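Local coordinates for protein Bse634I restriction endonuclease (Geobacillus stearothermophilus, PDB 1KNV) that is a type II restriction endonuclease that probably cleaves double-stranded DNA at a specific sequence with the help of divalent metal ions, at residues S8-E13 with L30-H35; W88-K93 with D282-L287; K114-E119 with D189-G194; T257-N262 with T266-V271. One frame throughout, in Å; residues are numbered along the deposited sequence.

In the fold
Four contacts join parts of one chain of the PDDEXK clan, none touching another. Contact 2, packing helix 68-93 on helix 281-291, closes a long loop of sequence in which contacts 3 and 4 are nested; contact 1 is completed earlier in the chain. Contact 2 lies near the metal site, which is empty in this chain: the side chain of L287 is about 8 Å from that of L197 and about 11 Å from that of D146, two residues seen to bind calcium in this protein. L197 shares strand 191-198 with L191 of contact 3. Between centres, contacts 2 and 3 are about 21 Å apart, as are contacts 3 and 4; contact 1 lies about 47 Å from contact 4, across the chain's centre.

Contact 1: residues S8-E13 with L30-H35; sequences SNCVEE and LIELYH
E32, on the last turn of helix 26-33, reaches the N-terminal S8-N9-C10 corner, where the geometry fits an ST turn just before strand 11-16 begins: S8 OG accepts from C10 N, although the place of that hydroxyl is less sure, a caution that covers both of its bonds here. Earlier on the helix, L30 turns to W78 and V81 of helix 68-93, and I31 packs on H169, so the residues leading up to E32 face other parts of the fold. E32 alone of its segment spans to residues 8-10. Its CG lies beside the backbone N (chi1 -84°), and the chain then runs extended, carrying the carboxylate to the corner. OE2 takes the backbone N-H of N9, N9 N to E32 OE2 being 2.9 Å with an angle of 154° at the hydrogen, through the syn lone pair. OE1 accepts from S8 OG and is also bonded to Y53 OH of helix 43-60. The carboxylate thus ties the corner and two helices together. Past it, Y34 leaves helical geometry, its backbone having bonded back to I31, and its hydroxyl turns to N46. H35 then folds over the helix end, where H35 ND1 makes a weak hydrogen bond of 3.3 Å to E32 O.

Contact 2: residues W88-K93 with D282-L287; sequences WNYRVK and DIDKML
L287 presses its CB onto one face of the Y90 ring, a CH-pi contact with L287 CB 3.7 Å from the ring centroid and 17° off the normal. The methylene sits toward the rim, near CZ, while L287 CD1 takes the other end at Y90 CG, 3.7 Å away. The tyrosine gets there because its CG stands anti to the backbone N (chi1 171°), sending the ring across to the second helix, where its hydroxyl bonds to D288. On the Y90 CD1 side lies D284, whose OD1 is 3.7 Å from that carbon. Its OD2 forms a salt bridge with K93 NZ at 2.7 Å, met from above the carboxylate plane. K93 places CG between its backbone N and carbonyl carbon and then stays extended to the amine. Water 1 lies 2.9 Å from D284 OD1, placed to donate to it, and accepts a weak bond from K93 NZ. The axes of the two short helical segments come within 10.5 Å and cross at -61°. I101 touches both Y90 and L287, and L287 also rests on S87 of helix 68-93, setting the helix pair against strand 99-103, outermost of the five-stranded sheet within this chain.

Contact 3: residues K114-E119 with D189-G194; sequences KIFDNE and DSLVAG
The F116 ring meets L191 at its edge: L191 CD1 lies near the ring plane, 3.4 Å from F116 CZ and 3.5 Å from F116 CE2. L191 stacks on neither face; its second methyl, CD2, stands further off the plane, on the side where I115 lies, 4.0 Å from F116 CE2. Elsewhere the ring touches R121 and L124 of helix 118-131. Ring and leucine cross at about a right angle, with the far rim of the ring, rather than its CB end, toward the strand.

L191 works as a fork, branching at CG. While CD1 goes to the ring, CD2 meets the tip of I115, the two methyls L191 CD2 and I115 CD1 being 3.7 Å apart. I115 holds CG1 between its backbone N and carbonyl carbon (chi1 68°), which turns CD1 to the strand, and it also packs on L148 and I150 of strand 147-151. L191 touches I150 as well, so the cluster sits on the central sheet of the nuclease fold. Directly after L191 the strand carries a classic beta bulge, V192 and A193 both facing I149. On the other side D117 N-caps helix 118-131, and I115 and D117 share backbone hydrogen bonds with C186.

All three touching residues are buried and every atom that meets is carbon. The join therefore rests on close packing and exclusion of water, with no polar bond between the two segments to fix its direction.

Contact 4: residues T257-N262 with T266-V271; sequences THTIVN and TPERAV
T259, closing the short 3-10 segment 257-259, faces E268 on the extended loop that leads to strand 273-276, with the chain doubling back on itself in the three residues between the segments. Van der Waals packing carries most of this. T259 CG2 lies 3.6 Å from E268 CG and 3.8 Å from E268 OE2, the threonine methyl set across the glutamate chain, while T259 CB is 4.0 Å from T266 O. The same methyl, T259 CG2, sits 3.4 Å above one face of the H258 ring, toward its rim. T259 OG1 lies between its backbone N and carbonyl carbon (chi1 68°) and bonds to A256 O, leaving the methyl to do the touching.

The charged interaction goes elsewhere: E268 OE1 makes a salt bridge with K217 of helix 203-227, whose amine also binds R269 O. The second subunit also touches this region, with L131 of that subunit against P267 and Q137 O of that subunit bonded to R269 NE.

Polar linkage between the segments runs through water 2. H258 NE2 and E268 OE2 are 4.3 Å apart; the water lies in the imidazole plane, 3.2 Å from H258 NE2, and donates to E268 OE2 at 2.7 Å.

Contact 1: residues S8-E13 with L30-H35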
# COMPACT_ATOMS: atom_id res chain seq x y z
N SER B 8 -13.92 60.60 4.63
CA SER B 8 -13.70 59.17 4.83
C SER B 8 -12.23 58.84 4.60
O SER B 8 -11.51 59.57 3.92
CB SER B 8 -14.56 58.32 3.89
OG SER B 8 -14.27 56.95 4.08
N ASN B 9 -11.79 57.74 5.21
CA ASN B 9 -10.41 57.28 5.08
C ASN B 9 -10.38 55.94 4.34
O ASN B 9 -9.37 55.24 4.34
CB ASN B 9 -9.79 57.11 6.46
CG ASN B 9 -9.45 58.44 7.10
OD1 ASN B 9 -9.42 58.57 8.32
ND2 ASN B 9 -9.17 59.44 6.27
N CYS B 10 -11.50 55.60 3.71
CA CYS B 10 -11.62 54.35 2.97
C CYS B 10 -10.98 54.47 1.59
O CYS B 10 -11.15 53.60 0.75
CB CYS B 10 -13.08 53.95 2.84
SG CYS B 10 -14.05 55.07 1.85
N VAL B 11 -10.27 55.57 1.39
CA VAL B 11 -9.55 55.85 0.14
C VAL B 11 -8.38 56.75 0.52
O VAL B 11 -8.48 57.55 1.45
CB VAL B 11 -10.44 56.57 -0.92
CG1 VAL B 11 -11.56 55.66 -1.37
CG2 VAL B 11 -10.99 57.87 -0.36
N GLU B 12 -7.27 56.62 -0.18
CA GLU B 12 -6.08 57.41 0.12
C GLU B 12 -5.36 57.82 -1.16
O GLU B 12 -5.34 57.08 -2.14
CB GLU B 12 -5.16 56.59 1.02
CG GLU B 12 -3.71 57.02 1.08
CD GLU B 12 -2.91 56.18 2.06
OE1 GLU B 12 -3.13 54.96 2.12
OE2 GLU B 12 -2.04 56.75 2.76
N GLU B 13 -4.79 59.03 -1.15
CA GLU B 13 -4.05 59.51 -2.32
C GLU B 13 -2.58 59.35 -2.02
O GLU B 13 -2.13 59.51 -0.89
CB GLU B 13 -4.26 61.00 -2.61
CG GLU B 13 -5.47 61.68 -2.02
CD GLU B 13 -5.44 63.18 -2.29
OE1 GLU B 13 -4.36 63.68 -2.70
OE2 GLU B 13 -6.47 63.85 -2.08
N LEU B 30 -14.30 49.06 6.54
CA LEU B 30 -14.98 48.15 7.46
C LEU B 30 -15.26 48.79 8.81
O LEU B 30 -16.38 48.73 9.31
CB LEU B 30 -14.14 46.89 7.67
CG LEU B 30 -14.15 45.88 6.53
CD1 LEU B 30 -13.12 44.82 6.79
CD2 LEU B 30 -15.52 45.26 6.39
N ILE B 31 -14.24 49.39 9.39
CA ILE B 31 -14.37 50.03 10.69
C ILE B 31 -15.40 51.16 10.65
O ILE B 31 -16.27 51.25 11.51
CB ILE B 31 -13.02 50.58 11.16
CG1 ILE B 31 -12.00 49.44 11.19
CG2 ILE B 31 -13.15 51.20 12.53
CD1 ILE B 31 -10.63 49.89 11.58
N GLU B 32 -15.27 52.02 9.63
CA GLU B 32 -16.17 53.14 9.45
C GLU B 32 -17.62 52.71 9.32
O GLU B 32 -18.52 53.42 9.76
CB GLU B 32 -15.76 53.96 8.21
CG GLU B 32 -14.65 54.98 8.48
CD GLU B 32 -14.10 55.58 7.20
OE1 GLU B 32 -14.87 55.71 6.23
OE2 GLU B 32 -12.90 55.93 7.18
N LEU B 33 -17.86 51.54 8.73
CA LEU B 33 -19.23 51.09 8.56
C LEU B 33 -19.67 50.07 9.61
O LEU B 33 -20.83 49.67 9.64
CB LEU B 33 -19.44 50.51 7.17
CG LEU B 33 -19.27 51.44 5.99
CD1 LEU B 33 -19.58 50.70 4.69
CD2 LEU B 33 -20.22 52.59 6.19
N TYR B 34 -18.76 49.67 10.49
CA TYR B 34 -19.11 48.72 11.54
C TYR B 34 -18.61 49.10 12.93
O TYR B 34 -18.01 48.30 13.64
CB TYR B 34 -18.64 47.31 11.17
CG TYR B 34 -19.26 46.81 9.88
CD1 TYR B 34 -18.60 46.97 8.67
CD2 TYR B 34 -20.51 46.23 9.87
CE1 TYR B 34 -19.18 46.55 7.47
CE2 TYR B 34 -21.10 45.81 8.68
CZ TYR B 34 -20.42 45.98 7.49
OH TYR B 34 -21.00 45.58 6.31
N HIS B 35 -18.89 50.34 13.32
CA HIS B 35 -18.51 50.86 14.62
C HIS B 35 -19.38 50.26 15.71
O HIS B 35 -18.98 50.24 16.87
CB HIS B 35 -18.70 52.38 14.68
CG HIS B 35 -17.52 53.17 14.20
ND1 HIS B 35 -17.36 53.54 12.88
CD2 HIS B 35 -16.45 53.68 14.86
CE1 HIS B 35 -16.25 54.25 12.75
NE2 HIS B 35 -15.68 54.35 13.94

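Contact 2: residues W88-K93 with D282-L287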
# COMPACT_ATOMS: atom_id res chain seq x y z
N TRP B 88 -14.61 33.43 14.05
CA TRP B 88 -14.14 33.76 15.39
C TRP B 88 -15.32 33.78 16.36
O TRP B 88 -15.23 33.22 17.45
CB TRP B 88 -13.41 35.11 15.39
CG TRP B 88 -13.04 35.62 16.76
CD1 TRP B 88 -13.89 36.01 17.75
CD2 TRP B 88 -11.72 35.82 17.27
NE1 TRP B 88 -13.18 36.44 18.85
CE2 TRP B 88 -11.85 36.33 18.58
CE3 TRP B 88 -10.44 35.61 16.74
CZ2 TRP B 88 -10.74 36.65 19.37
CZ3 TRP B 88 -9.34 35.93 17.53
CH2 TRP B 88 -9.50 36.44 18.83
N ASN B 89 -16.43 34.40 15.96
CA ASN B 89 -17.60 34.45 16.84
C ASN B 89 -18.33 33.10 16.92
O ASN B 89 -19.02 32.81 17.90
CB ASN B 89 -18.58 35.54 16.37
CG ASN B 89 -18.05 36.95 16.62
OD1 ASN B 89 -17.31 37.19 17.58
ND2 ASN B 89 -18.45 37.89 15.77
N TYR B 90 -18.18 32.28 15.88
CA TYR B 90 -18.81 30.96 15.84
C TYR B 90 -18.29 30.04 16.94
O TYR B 90 -19.08 29.41 17.65
CB TYR B 90 -18.57 30.28 14.49
CG TYR B 90 -19.00 28.82 14.43
CD1 TYR B 90 -20.28 28.46 14.03
CD2 TYR B 90 -18.13 27.81 14.80
CE1 TYR B 90 -20.68 27.11 13.99
CE2 TYR B 90 -18.51 26.47 14.78
CZ TYR B 90 -19.78 26.13 14.37
OH TYR B 90 -20.14 24.80 14.37
N ARG B 91 -16.97 29.94 17.09
CA ARG B 91 -16.45 29.05 18.12
C ARG B 91 -16.78 29.59 19.50
O ARG B 91 -16.84 28.83 20.47
CB ARG B 91 -14.94 28.84 17.98
CG ARG B 91 -14.09 30.06 18.17
CD ARG B 91 -12.63 29.65 18.43
NE ARG B 91 -12.44 29.00 19.72
CZ ARG B 91 -12.47 29.62 20.90
NH1 ARG B 91 -12.69 30.93 20.97
NH2 ARG B 91 -12.26 28.94 22.02
N VAL B 92 -17.02 30.89 19.58
CA VAL B 92 -17.36 31.49 20.86
C VAL B 92 -18.79 31.17 21.22
O VAL B 92 -19.04 30.62 22.29
CB VAL B 92 -17.17 33.02 20.86
CG1 VAL B 92 -17.81 33.60 22.11
CG2 VAL B 92 -15.70 33.36 20.84
N LYS B 93 -19.74 31.49 20.35
CA LYS B 93 -21.14 31.22 20.67
C LYS B 93 -21.49 29.73 20.73
O LYS B 93 -22.46 29.35 21.39
CB LYS B 93 -22.07 31.94 19.69
CG LYS B 93 -22.07 31.43 18.28
CD LYS B 93 -22.93 32.34 17.44
CE LYS B 93 -23.04 31.84 16.03
NZ LYS B 93 -23.70 32.87 15.18
N ASP B 282 -25.20 31.08 6.77
CA ASP B 282 -24.72 29.96 5.96
C ASP B 282 -23.30 29.55 6.34
O ASP B 282 -22.88 28.43 6.07
CB ASP B 282 -24.75 30.28 4.46
CG ASP B 282 -26.15 30.36 3.90
OD1 ASP B 282 -27.07 29.72 4.47
OD2 ASP B 282 -26.32 31.04 2.86
N ILE B 283 -22.57 30.48 6.94
CA ILE B 283 -21.20 30.24 7.38
C ILE B 283 -21.26 29.34 8.61
O ILE B 283 -20.52 28.37 8.72
CB ILE B 283 -20.48 31.56 7.75
CG1 ILE B 283 -20.35 32.45 6.51
CG2 ILE B 283 -19.12 31.25 8.34
CD1 ILE B 283 -19.75 33.83 6.81
N ASP B 284 -22.16 29.68 9.54
CA ASP B 284 -22.35 28.91 10.76
C ASP B 284 -22.82 27.50 10.43
O ASP B 284 -22.38 26.52 11.03
CB ASP B 284 -23.40 29.55 11.67
CG ASP B 284 -22.98 30.89 12.23
OD1 ASP B 284 -21.79 31.25 12.12
OD2 ASP B 284 -23.87 31.58 12.78
N LYS B 285 -23.76 27.39 9.49
CA LYS B 285 -24.29 26.10 9.08
C LYS B 285 -23.18 25.22 8.49
O LYS B 285 -23.10 24.03 8.77
CB LYS B 285 -25.42 26.28 8.06
CG LYS B 285 -26.68 26.94 8.62
CD LYS B 285 -27.75 27.01 7.53
CE LYS B 285 -29.05 27.61 8.03
NZ LYS B 285 -30.05 27.69 6.92
N MET B 286 -22.33 25.82 7.67
CA MET B 286 -21.22 25.09 7.07
C MET B 286 -20.30 24.55 8.15
O MET B 286 -19.93 23.39 8.14
CB MET B 286 -20.41 26.01 6.15
CG MET B 286 -19.06 25.43 5.79
SD MET B 286 -18.16 26.49 4.71
CE MET B 286 -17.63 27.75 5.82
N LEU B 287 -19.93 25.42 9.09
CA LEU B 287 -19.04 25.02 10.17
C LEU B 287 -19.68 23.97 11.04
O LEU B 287 -19.00 23.10 11.56
CB LEU B 287 -18.65 26.24 11.00
CG LEU B 287 -17.78 27.23 10.23
CD1 LEU B 287 -17.55 28.49 11.06
CD2 LEU B 287 -16.45 26.53 9.87
O HOH W 1 -20.69 33.13 13.99

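Contact 3: residues K114-E119 with D189-G194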
# COMPACT_ATOMS: atom_id res chain seq x y z
N LYS B 114 3.55 25.48 8.20
CA LYS B 114 4.37 26.01 9.28
C LYS B 114 3.66 25.95 10.63
O LYS B 114 4.27 26.25 11.65
CB LYS B 114 4.80 27.44 8.94
CG LYS B 114 5.77 27.49 7.77
CD LYS B 114 5.83 28.86 7.12
CE LYS B 114 6.41 29.89 8.04
NZ LYS B 114 6.41 31.23 7.41
N ILE B 115 2.39 25.58 10.64
CA ILE B 115 1.68 25.48 11.92
C ILE B 115 2.00 24.14 12.57
O ILE B 115 1.79 23.94 13.76
CB ILE B 115 0.13 25.62 11.77
CG1 ILE B 115 -0.46 24.41 11.04
CG2 ILE B 115 -0.21 26.91 11.03
CD1 ILE B 115 -1.98 24.35 11.13
N PHE B 116 2.52 23.22 11.77
CA PHE B 116 2.87 21.89 12.25
C PHE B 116 4.08 21.92 13.18
O PHE B 116 4.95 22.78 13.04
CB PHE B 116 3.19 20.99 11.06
CG PHE B 116 1.97 20.52 10.32
CD1 PHE B 116 2.06 20.19 8.97
CD2 PHE B 116 0.76 20.35 10.99
CE1 PHE B 116 0.95 19.70 8.28
CE2 PHE B 116 -0.35 19.87 10.33
CZ PHE B 116 -0.26 19.53 8.96
N ASP B 117 4.12 20.98 14.12
CA ASP B 117 5.25 20.90 15.03
C ASP B 117 6.48 20.43 14.26
O ASP B 117 6.41 20.00 13.10
CB ASP B 117 4.94 19.96 16.22
CG ASP B 117 4.47 18.57 15.80
OD1 ASP B 117 3.84 17.89 16.64
OD2 ASP B 117 4.73 18.12 14.66
N ASN B 118 7.63 20.53 14.91
CA ASN B 118 8.88 20.14 14.28
C ASN B 118 8.92 18.69 13.76
O ASN B 118 9.38 18.43 12.65
CB ASN B 118 10.02 20.38 15.26
CG ASN B 118 11.35 19.96 14.70
OD1 ASN B 118 11.82 20.51 13.69
ND2 ASN B 118 11.98 18.99 15.35
N GLU B 119 8.45 17.75 14.57
CA GLU B 119 8.46 16.35 14.19
C GLU B 119 7.75 16.10 12.86
O GLU B 119 8.26 15.38 12.00
CB GLU B 119 7.81 15.51 15.30
CG GLU B 119 7.59 14.05 14.96
CD GLU B 119 6.99 13.28 16.12
OE1 GLU B 119 6.13 13.83 16.84
OE2 GLU B 119 7.36 12.10 16.30
N ASP B 189 -2.21 15.51 13.50
CA ASP B 189 -3.59 15.02 13.51
C ASP B 189 -4.56 15.96 14.23
O ASP B 189 -5.69 15.58 14.55
CB ASP B 189 -3.66 13.62 14.13
CG ASP B 189 -3.15 13.57 15.54
OD1 ASP B 189 -3.48 12.59 16.23
OD2 ASP B 189 -2.42 14.49 15.98
N SER B 190 -4.12 17.19 14.44
CA SER B 190 -4.97 18.17 15.11
C SER B 190 -5.84 18.95 14.11
O SER B 190 -6.78 19.61 14.50
CB SER B 190 -4.13 19.15 15.94
OG SER B 190 -3.69 18.54 17.14
N LEU B 191 -5.52 18.87 12.82
CA LEU B 191 -6.31 19.56 11.79
C LEU B 191 -7.49 18.65 11.55
O LEU B 191 -7.33 17.48 11.46
CB LEU B 191 -5.65 19.57 10.48
CG LEU B 191 -4.22 19.89 10.66
CD1 LEU B 191 -3.67 19.65 9.40
CD2 LEU B 191 -4.02 21.28 11.00
N VAL B 192 -8.66 19.20 11.42
CA VAL B 192 -9.75 18.34 11.16
C VAL B 192 -10.23 18.61 9.79
O VAL B 192 -10.58 17.67 9.10
CB VAL B 192 -10.79 18.42 12.28
CG1 VAL B 192 -10.15 17.72 13.50
CG2 VAL B 192 -11.14 19.81 12.63
N ALA B 193 -10.03 19.84 9.32
CA ALA B 193 -10.47 20.16 7.99
C ALA B 193 -9.91 21.45 7.42
O ALA B 193 -9.41 22.33 8.14
CB ALA B 193 -11.98 20.18 7.97
N GLY B 194 -10.03 21.56 6.10
CA GLY B 194 -9.60 22.75 5.38
C GLY B 194 -10.75 23.11 4.45
O GLY B 194 -11.47 22.22 3.99

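Contact 4: residues T257-N262 with T266-V271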
# COMPACT_ATOMS: atom_id res chain seq x y z
N THR B 257 -7.80 10.82 -6.11
CA THR B 257 -7.02 9.86 -6.88
C THR B 257 -6.12 8.91 -6.10
O THR B 257 -5.88 7.77 -6.53
CB THR B 257 -6.14 10.56 -7.97
OG1 THR B 257 -5.16 11.39 -7.35
CG2 THR B 257 -7.01 11.40 -8.88
N HIS B 258 -5.61 9.34 -4.95
CA HIS B 258 -4.75 8.46 -4.18
C HIS B 258 -5.52 7.32 -3.52
O HIS B 258 -4.93 6.35 -3.04
CB HIS B 258 -3.94 9.24 -3.12
CG HIS B 258 -4.76 9.77 -1.98
ND1 HIS B 258 -5.43 10.97 -2.03
CD2 HIS B 258 -5.03 9.24 -0.76
CE1 HIS B 258 -6.08 11.16 -0.90
NE2 HIS B 258 -5.86 10.12 -0.11
N THR B 259 -6.85 7.42 -3.50
CA THR B 259 -7.64 6.39 -2.85
C THR B 259 -8.13 5.27 -3.76
O THR B 259 -8.81 4.37 -3.28
CB THR B 259 -8.87 6.99 -2.13
OG1 THR B 259 -9.79 7.52 -3.09
CG2 THR B 259 -8.44 8.11 -1.18
N ILE B 260 -7.78 5.30 -5.05
CA ILE B 260 -8.25 4.24 -5.94
C ILE B 260 -7.19 3.23 -6.36
O ILE B 260 -7.42 2.42 -7.26
CB ILE B 260 -8.91 4.78 -7.24
CG1 ILE B 260 -7.88 5.48 -8.13
CG2 ILE B 260 -10.04 5.74 -6.89
CD1 ILE B 260 -8.43 5.86 -9.51
N VAL B 261 -6.03 3.25 -5.70
CA VAL B 261 -4.98 2.32 -6.04
C VAL B 261 -4.76 1.23 -4.99
O VAL B 261 -4.02 0.28 -5.24
CB VAL B 261 -3.66 3.07 -6.32
CG1 VAL B 261 -3.88 4.05 -7.48
CG2 VAL B 261 -3.21 3.82 -5.08
N ASN B 262 -5.41 1.35 -3.84
CA ASN B 262 -5.28 0.36 -2.77
C ASN B 262 -6.68 -0.03 -2.28
O ASN B 262 -7.42 0.81 -1.78
CB ASN B 262 -4.44 0.94 -1.63
CG ASN B 262 -4.30 -0.00 -0.43
OD1 ASN B 262 -3.70 0.37 0.59
ND2 ASN B 262 -4.84 -1.21 -0.54
N THR B 266 -10.45 3.55 2.30
CA THR B 266 -11.86 3.90 2.16
C THR B 266 -12.06 4.86 0.99
O THR B 266 -11.31 5.82 0.83
CB THR B 266 -12.43 4.55 3.45
OG1 THR B 266 -11.83 5.83 3.66
CG2 THR B 266 -12.15 3.67 4.66
N PRO B 267 -13.08 4.63 0.17
CA PRO B 267 -13.28 5.55 -0.95
C PRO B 267 -13.62 6.93 -0.44
O PRO B 267 -14.40 7.07 0.50
CB PRO B 267 -14.44 4.91 -1.71
CG PRO B 267 -15.27 4.32 -0.60
CD PRO B 267 -14.21 3.68 0.30
N GLU B 268 -13.03 7.96 -1.04
CA GLU B 268 -13.36 9.31 -0.62
C GLU B 268 -13.20 10.33 -1.73
O GLU B 268 -12.38 10.16 -2.65
CB GLU B 268 -12.55 9.73 0.61
CG GLU B 268 -11.08 9.90 0.40
CD GLU B 268 -10.37 10.33 1.67
OE1 GLU B 268 -10.67 11.43 2.19
OE2 GLU B 268 -9.51 9.58 2.16
N ARG B 269 -14.00 11.37 -1.65
CA ARG B 269 -13.97 12.43 -2.63
C ARG B 269 -12.76 13.31 -2.35
O ARG B 269 -12.26 13.35 -1.23
CB ARG B 269 -15.22 13.31 -2.51
CG ARG B 269 -16.52 12.57 -2.52
CD ARG B 269 -17.64 13.56 -2.29
NE ARG B 269 -18.95 12.95 -2.44
CZ ARG B 269 -20.10 13.61 -2.32
NH1 ARG B 269 -20.10 14.92 -2.04
NH2 ARG B 269 -21.26 12.98 -2.46
N ALA B 270 -12.32 14.02 -3.37
CA ALA B 270 -11.21 14.94 -3.21
C ALA B 270 -11.77 16.07 -2.35
O ALA B 270 -11.06 16.64 -1.54
CB ALA B 270 -10.78 15.47 -4.57
N VAL B 271 -13.05 16.38 -2.54
CA VAL B 271 -13.73 17.45 -1.81
C VAL B 271 -14.89 16.78 -1.13
O VAL B 271 -15.83 16.35 -1.78
CB VAL B 271 -14.25 18.54 -2.76
CG1 VAL B 271 -14.75 19.75 -1.98
CG2 VAL B 271 -13.15 18.97 -3.71
O HOH W 2 -6.96 9.96 2.84